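Local coordinates for transcriptional regulatory protein (Chlamydia trachomatis, PDB 3Q7R) that may act as a global positive regulator of transcription, and binds a cis-acting element in its own promoter, so probably activating its own expression, at residues Asp90-Arg94 with Gly95-Leu99; Ile65-Pro68 with Lys69-Gly73; Ser110-Ser113 with Leu114-Gln118. All blocks are in the same frame, centred on the assembly; numbering follows the deposited sequence. Where two conformers were deposited one is given.

Contact 1: residues Asp90-Arg94 with Gly95-Leu99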
# COMPACT_ATOMS: atom_id res chain seq x y z
N ASP A 90 7.94 -9.55 -5.29
CA ASP A 90 7.58 -9.56 -6.72
C ASP A 90 6.48 -8.52 -7.06
O ASP A 90 6.61 -7.78 -8.06
CB ASP A 90 7.15 -10.98 -7.15
CG ASP A 90 6.72 -11.05 -8.59
OD1 ASP A 90 7.60 -10.96 -9.47
OD2 ASP A 90 5.51 -11.23 -8.82
N LEU A 91 5.47 -8.42 -6.18
CA LEU A 91 4.40 -7.42 -6.41
C LEU A 91 4.97 -6.02 -6.40
O LEU A 91 4.71 -5.21 -7.31
CB LEU A 91 3.29 -7.48 -5.35
CG LEU A 91 2.29 -8.62 -5.58
CD1 LEU A 91 1.40 -8.73 -4.33
CD2 LEU A 91 1.41 -8.42 -6.87
N LEU A 92 5.79 -5.73 -5.39
CA LEU A 92 6.30 -4.37 -5.24
C LEU A 92 7.21 -4.02 -6.43
O LEU A 92 7.18 -2.90 -6.98
CB LEU A 92 7.06 -4.25 -3.93
CG LEU A 92 6.17 -4.42 -2.68
CD1 LEU A 92 7.09 -4.69 -1.44
CD2 LEU A 92 5.27 -3.17 -2.43
N ASP A 93 8.03 -4.98 -6.83
CA ASP A 93 8.97 -4.74 -7.92
C ASP A 93 8.24 -4.58 -9.26
O ASP A 93 8.76 -3.91 -10.17
CB ASP A 93 9.98 -5.89 -8.04
CG ASP A 93 11.05 -5.87 -6.93
OD1 ASP A 93 11.09 -4.92 -6.14
OD2 ASP A 93 11.86 -6.85 -6.91
N ARG A 94 7.06 -5.18 -9.39
CA ARG A 94 6.24 -5.03 -10.57
C ARG A 94 5.38 -3.75 -10.55
O ARG A 94 4.66 -3.50 -11.50
CB ARG A 94 5.32 -6.26 -10.76
CG ARG A 94 6.11 -7.52 -11.23
CD ARG A 94 5.31 -8.83 -10.86
NE ARG A 94 4.05 -8.83 -11.54
CZ ARG A 94 2.98 -9.53 -11.21
NH1 ARG A 94 2.90 -10.34 -10.11
NH2 ARG A 94 1.92 -9.40 -11.97
N GLY A 95 5.46 -2.98 -9.46
CA GLY A 95 4.73 -1.72 -9.35
C GLY A 95 3.43 -1.75 -8.62
O GLY A 95 2.70 -0.74 -8.62
N PHE A 96 3.15 -2.85 -7.92
CA PHE A 96 1.86 -2.97 -7.23
C PHE A 96 2.01 -2.87 -5.70
O PHE A 96 2.65 -3.74 -5.08
CB PHE A 96 1.26 -4.35 -7.52
CG PHE A 96 1.01 -4.59 -8.98
CD1 PHE A 96 -0.02 -3.94 -9.63
CD2 PHE A 96 1.80 -5.51 -9.70
CE1 PHE A 96 -0.26 -4.20 -11.01
CE2 PHE A 96 1.54 -5.75 -11.06
CZ PHE A 96 0.52 -5.05 -11.71
N TRP A 97 1.31 -1.91 -5.13
CA TRP A 97 1.10 -1.90 -3.70
C TRP A 97 -0.02 -2.91 -3.36
O TRP A 97 -0.80 -3.31 -4.25
CB TRP A 97 0.73 -0.45 -3.22
CG TRP A 97 0.57 -0.31 -1.73
CD1 TRP A 97 -0.52 0.17 -1.05
CD2 TRP A 97 1.54 -0.64 -0.73
NE1 TRP A 97 -0.30 0.15 0.33
CE2 TRP A 97 0.95 -0.33 0.55
CE3 TRP A 97 2.82 -1.15 -0.78
CZ2 TRP A 97 1.62 -0.55 1.75
CZ3 TRP A 97 3.51 -1.37 0.46
CH2 TRP A 97 2.88 -1.07 1.69
N TYR A 98 -0.12 -3.31 -2.09
CA TYR A 98 -1.06 -4.40 -1.76
C TYR A 98 -1.51 -4.30 -0.31
O TYR A 98 -0.87 -3.60 0.49
CB TYR A 98 -0.43 -5.83 -1.97
CG TYR A 98 0.85 -6.02 -1.19
CD1 TYR A 98 0.83 -6.37 0.14
CD2 TYR A 98 2.09 -5.83 -1.82
CE1 TYR A 98 2.03 -6.55 0.85
CE2 TYR A 98 3.29 -5.98 -1.13
CZ TYR A 98 3.25 -6.30 0.20
OH TYR A 98 4.44 -6.46 0.93
N LEU A 99 -2.64 -4.93 -0.02
CA LEU A 99 -3.11 -5.18 1.35
C LEU A 99 -3.13 -6.68 1.50
O LEU A 99 -3.51 -7.39 0.53
CB LEU A 99 -4.56 -4.70 1.55
CG LEU A 99 -4.77 -3.19 1.38
CD1 LEU A 99 -6.26 -2.82 1.40
CD2 LEU A 99 -4.03 -2.52 2.54
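The amide of F96 reaches back to the carbonyl of L91, N to O 2.9 Å, with the N-H nearly straight on the oxygen but standing above the carbonyl plane. G95 N bonds in turn to L92 O at 3.0 Å. G95, at positive phi (97°), ends helix 85-93 in a Schellman motif. Beyond this cap, L92 runs alongside W97 and across Y98: CD2 lies 3.6 Å from W97 CE3, at the indole edge, and CG meets the edge of the Y98 ring at CE2. L91 comes to that phenol obliquely, CD1 to CD2 3.9 Å, while its other methyl, CD2, packs on F96 CD2. The turn carries the chain from helix 85-93 into strand 97-100, the last step of a beta-alpha-beta unit in this CheY-like receiver fold. The edge carbons of F96, CE2 among them, sit over one face of the R94 guanidinium, near its rim, with the two planes 76° apart. A bend at chi3 (62°) turns the arginine back along its helix, where NH1 forms a salt bridge with D90 OD2 at 3.0 Å, and NH2 bonds I65 O. V76 and V78 of strand 75-80 pack on F96, and W97 meets W97 and F115 of the second subunit edge-to-face.

Contact 2: residues Ile65-Pro68 with Lys69-Gly73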
# COMPACT_ATOMS: atom_id res chain seq x y z
N ILE A 65 2.01 -9.30 -15.68
CA ILE A 65 1.79 -7.88 -15.92
C ILE A 65 2.46 -6.93 -14.92
O ILE A 65 2.89 -7.30 -13.85
CB ILE A 65 0.27 -7.53 -16.03
CG1 ILE A 65 -0.40 -7.66 -14.68
CG2 ILE A 65 -0.36 -8.41 -17.19
CD1 ILE A 65 -1.85 -6.94 -14.64
N ARG A 66 2.62 -5.67 -15.32
CA ARG A 66 3.29 -4.70 -14.47
C ARG A 66 2.50 -3.40 -14.42
O ARG A 66 1.68 -3.12 -15.30
CB ARG A 66 4.66 -4.22 -15.10
CG ARG A 66 5.69 -5.27 -15.34
CD ARG A 66 6.96 -4.65 -15.93
NE ARG A 66 7.59 -3.76 -14.99
CZ ARG A 66 8.20 -4.20 -13.89
NH1 ARG A 66 8.23 -5.51 -13.65
NH2 ARG A 66 8.76 -3.33 -13.04
N SER A 67 2.76 -2.59 -13.38
CA SER A 67 2.26 -1.23 -13.31
C SER A 67 3.50 -0.33 -13.42
O SER A 67 4.27 -0.14 -12.46
CB SER A 67 1.53 -0.97 -11.97
OG SER A 67 0.90 0.33 -11.98
N PRO A 68 3.75 0.22 -14.65
CA PRO A 68 5.03 0.86 -14.91
C PRO A 68 5.21 2.25 -14.28
O PRO A 68 4.25 2.86 -13.84
CB PRO A 68 5.05 0.99 -16.45
CG PRO A 68 3.56 1.18 -16.81
CD PRO A 68 2.85 0.19 -15.84
N LYS A 69 6.45 2.71 -14.23
CA LYS A 69 6.74 4.01 -13.64
C LYS A 69 6.06 5.18 -14.34
O LYS A 69 5.51 6.05 -13.66
CB LYS A 69 8.26 4.23 -13.60
CG LYS A 69 8.94 3.15 -12.79
CD LYS A 69 10.42 3.46 -12.56
CE LYS A 69 11.07 2.41 -11.66
NZ LYS A 69 10.89 1.05 -12.23
N SER A 70 6.04 5.18 -15.67
CA SER A 70 5.48 6.31 -16.41
C SER A 70 4.02 6.03 -16.81
O SER A 70 3.61 6.21 -17.94
CB SER A 70 6.32 6.53 -17.65
OG SER A 70 7.57 7.10 -17.24
N LEU A 71 3.28 5.50 -15.86
CA LEU A 71 1.93 4.98 -16.04
C LEU A 71 1.00 5.98 -16.71
O LEU A 71 0.94 7.14 -16.29
CB LEU A 71 1.36 4.68 -14.66
CG LEU A 71 -0.07 4.15 -14.67
CD1 LEU A 71 -0.12 2.81 -15.40
CD2 LEU A 71 -0.52 3.97 -13.19
N GLU A 72 0.32 5.52 -17.77
CA GLU A 72 -0.73 6.29 -18.41
C GLU A 72 -2.11 5.62 -18.28
O GLU A 72 -3.13 6.18 -18.75
CB GLU A 72 -0.47 6.47 -19.92
CG GLU A 72 0.77 7.28 -20.15
CD GLU A 72 0.58 8.78 -19.86
OE1 GLU A 72 -0.59 9.21 -19.67
OE2 GLU A 72 1.58 9.54 -19.90
N GLY A 73 -2.14 4.43 -17.69
CA GLY A 73 -3.38 3.71 -17.50
C GLY A 73 -3.86 3.80 -16.04
O GLY A 73 -3.41 4.64 -15.31
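Apolar contact between P68 and L71 joins the two halves of this loop. The pyrrolidine CD and the L71 methyl CD1 stand 4.0 Å apart, and the two side chains run across each other at about a right angle. With the leucine CG anti to the backbone N, it is the turn at chi2 (63°) that brings CD1 round to the proline ring. The other methyl, CD2, comes to 4.1 Å from S67 OG, a loose van der Waals approach to a hydroxyl. Nearer the main chain, L71 CB sits 3.5 Å from P68 O, so the leucine meets its proline neighbour both at the ring and at the carbonyl.

Backbone geometry brings these groups together. Residues P68 to L71 form a type I beta turn, with K69 and S70 at its corners, in the long connection between strands 51-57 and 75-80 of the parallel receiver sheet. Across the turn P68 O and L71 N are 3.5 Å apart, and a weak bond from L71 N to K69 O, 3.2 Å, spans the corner itself. The side chains of K69 and S70 set off away from the preceding residues.

Charged groups contribute little attraction between the two halves. R66 NH2 and K69 NZ, both likely to be cationic, lie 4.9 Å apart and may repel weakly. The arginine is directed to another partner: its NH2 bonds D93 O at the end of helix 85-93.

Before the turn the loop is held against that same helix end. S67 pairs through its backbone with R94 and touches F96 with its side chain, while I65 packs on Y45 and F96.

Contact 3: residues Ser110-Ser113 with Leu114-Gln118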
# COMPACT_ATOMS: atom_id res chain seq x y z
N SER A 110 -11.20 2.69 3.41
CA SER A 110 -10.18 3.65 3.80
C SER A 110 -8.99 3.61 2.85
O SER A 110 -8.38 4.65 2.56
CB SER A 110 -9.73 3.44 5.26
OG SER A 110 -10.81 3.78 6.15
N ALA A 111 -8.65 2.41 2.40
CA ALA A 111 -7.51 2.26 1.52
C ALA A 111 -7.78 2.87 0.15
O ALA A 111 -6.90 3.50 -0.43
CB ALA A 111 -7.17 0.77 1.36
N ILE A 112 -8.96 2.59 -0.41
CA ILE A 112 -9.35 3.18 -1.69
C ILE A 112 -9.32 4.70 -1.58
O ILE A 112 -8.80 5.41 -2.45
CB ILE A 112 -10.77 2.69 -2.05
CG1 ILE A 112 -10.73 1.23 -2.50
CG2 ILE A 112 -11.43 3.59 -3.11
CD1 ILE A 112 -12.18 0.60 -2.56
N SER A 113 -9.85 5.22 -0.48
CA SER A 113 -9.89 6.67 -0.27
C SER A 113 -8.49 7.28 -0.16
O SER A 113 -8.20 8.35 -0.71
CB SER A 113 -10.74 7.01 0.96
OG SER A 113 -12.07 6.54 0.80
N LEU A 114 -7.59 6.60 0.55
CA LEU A 114 -6.22 7.10 0.70
C LEU A 114 -5.50 7.02 -0.65
O LEU A 114 -4.82 7.97 -1.04
CB LEU A 114 -5.44 6.30 1.74
CG LEU A 114 -3.96 6.68 1.90
CD1 LEU A 114 -3.78 8.16 2.26
CD2 LEU A 114 -3.32 5.81 2.98
N PHE A 115 -5.63 5.89 -1.34
CA PHE A 115 -4.90 5.71 -2.59
C PHE A 115 -5.27 6.79 -3.59
O PHE A 115 -4.40 7.41 -4.23
CB PHE A 115 -5.21 4.32 -3.15
CG PHE A 115 -4.25 3.88 -4.23
CD1 PHE A 115 -3.39 2.83 -4.00
CD2 PHE A 115 -4.20 4.53 -5.45
CE1 PHE A 115 -2.48 2.42 -4.99
CE2 PHE A 115 -3.28 4.14 -6.42
CZ PHE A 115 -2.43 3.10 -6.19
N LEU A 116 -6.57 7.01 -3.75
CA LEU A 116 -7.04 7.99 -4.73
C LEU A 116 -6.76 9.43 -4.31
O LEU A 116 -6.69 10.30 -5.17
CB LEU A 116 -8.54 7.78 -5.03
CG LEU A 116 -8.80 6.54 -5.89
CD1 LEU A 116 -10.28 6.24 -5.98
CD2 LEU A 116 -8.17 6.74 -7.26
N SER A 117 -6.58 9.69 -3.01
CA SER A 117 -6.28 11.06 -2.58
C SER A 117 -4.80 11.37 -2.83
O SER A 117 -4.45 12.50 -3.16
CB SER A 117 -6.66 11.28 -1.11
OG SER A 117 -5.79 10.59 -0.23
N GLN A 118 -3.95 10.36 -2.71
CA GLN A 118 -2.51 10.52 -2.90
C GLN A 118 -2.09 10.54 -4.38
O GLN A 118 -1.09 11.18 -4.72
CB GLN A 118 -1.79 9.36 -2.22
CG GLN A 118 -1.69 9.41 -0.71
CD GLN A 118 -0.87 8.24 -0.20
OE1 GLN A 118 -0.59 7.31 -0.97
NE2 GLN A 118 -0.47 8.28 1.07
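Four backbone bonds tie S110-S113 to L114-S117 in the i to i+4 pattern of an alpha helix, here the C-terminal part of helix 105-118, which covers one side of the parallel sheet in this receiver domain. L114 N meets S110 O and F115 N meets A111 O, each at 2.9 Å. The bond from L116 N to I112 O is the straightest at the hydrogen, 168°. The last, from S117 N to S113 O, is longer at 3.1 Å and bent to 135°.

One more polar contact falls within the final turn. In one of its two conformers S117 OG donates to L114 O at 2.9 Å, and the same carbonyl also accepts the amide of Q118, so two donors then share one oxygen. The serine reaches it because its hydroxyl sits between the backbone N and the carbonyl carbon (chi1 71°), folded back against the preceding turn. In one conformer S113 OG bonds K109 O.

The second subunit supplies further polar partners. S110 OG bonds D93 OD1 of that subunit, and Q118 OE1 accepts from its W97 NE1.

Toward the sheet, I112 and L116 lie side by side and point the same way, CG2 to CD1 4.1 Å. These two occupy one helix face: V15 of strand 13-18 packs on both, while D52 and L53 of strand 51-57 lie against L116. F115 leaves from a different side of the helix, its CB 3.3 Å from A111 O, and its ring reaches L53. The side chain of L114 packs against W97 of the second subunit, and L114 CB rests 3.5 Å from S110 O, the acceptor of its own amide.

In the fold
Contacts 1 and 2 adjoin, their centres 12 Å apart: R94 O lies 2.8 Å from S67 N and D93 O 2.9 Å from R66 NH2, both probable hydrogen bonds, so the loop of contact 2 packs on the helix end capped in contact 1. Contact 3, with its centre about 16 Å from that of contact 1, meets it within the chain where L99 CD1 lies 3.7 Å from A111 CB. These two contacts also meet across the dimer interface, each facing the other's counterpart in the second subunit. Contact 2 stays apart from contact 3, with nearest atoms about 7 Å away. A bound 1,2-ethanediol, probably from the crystallisation liquor, lies about 4 Å from the Y98 side chain.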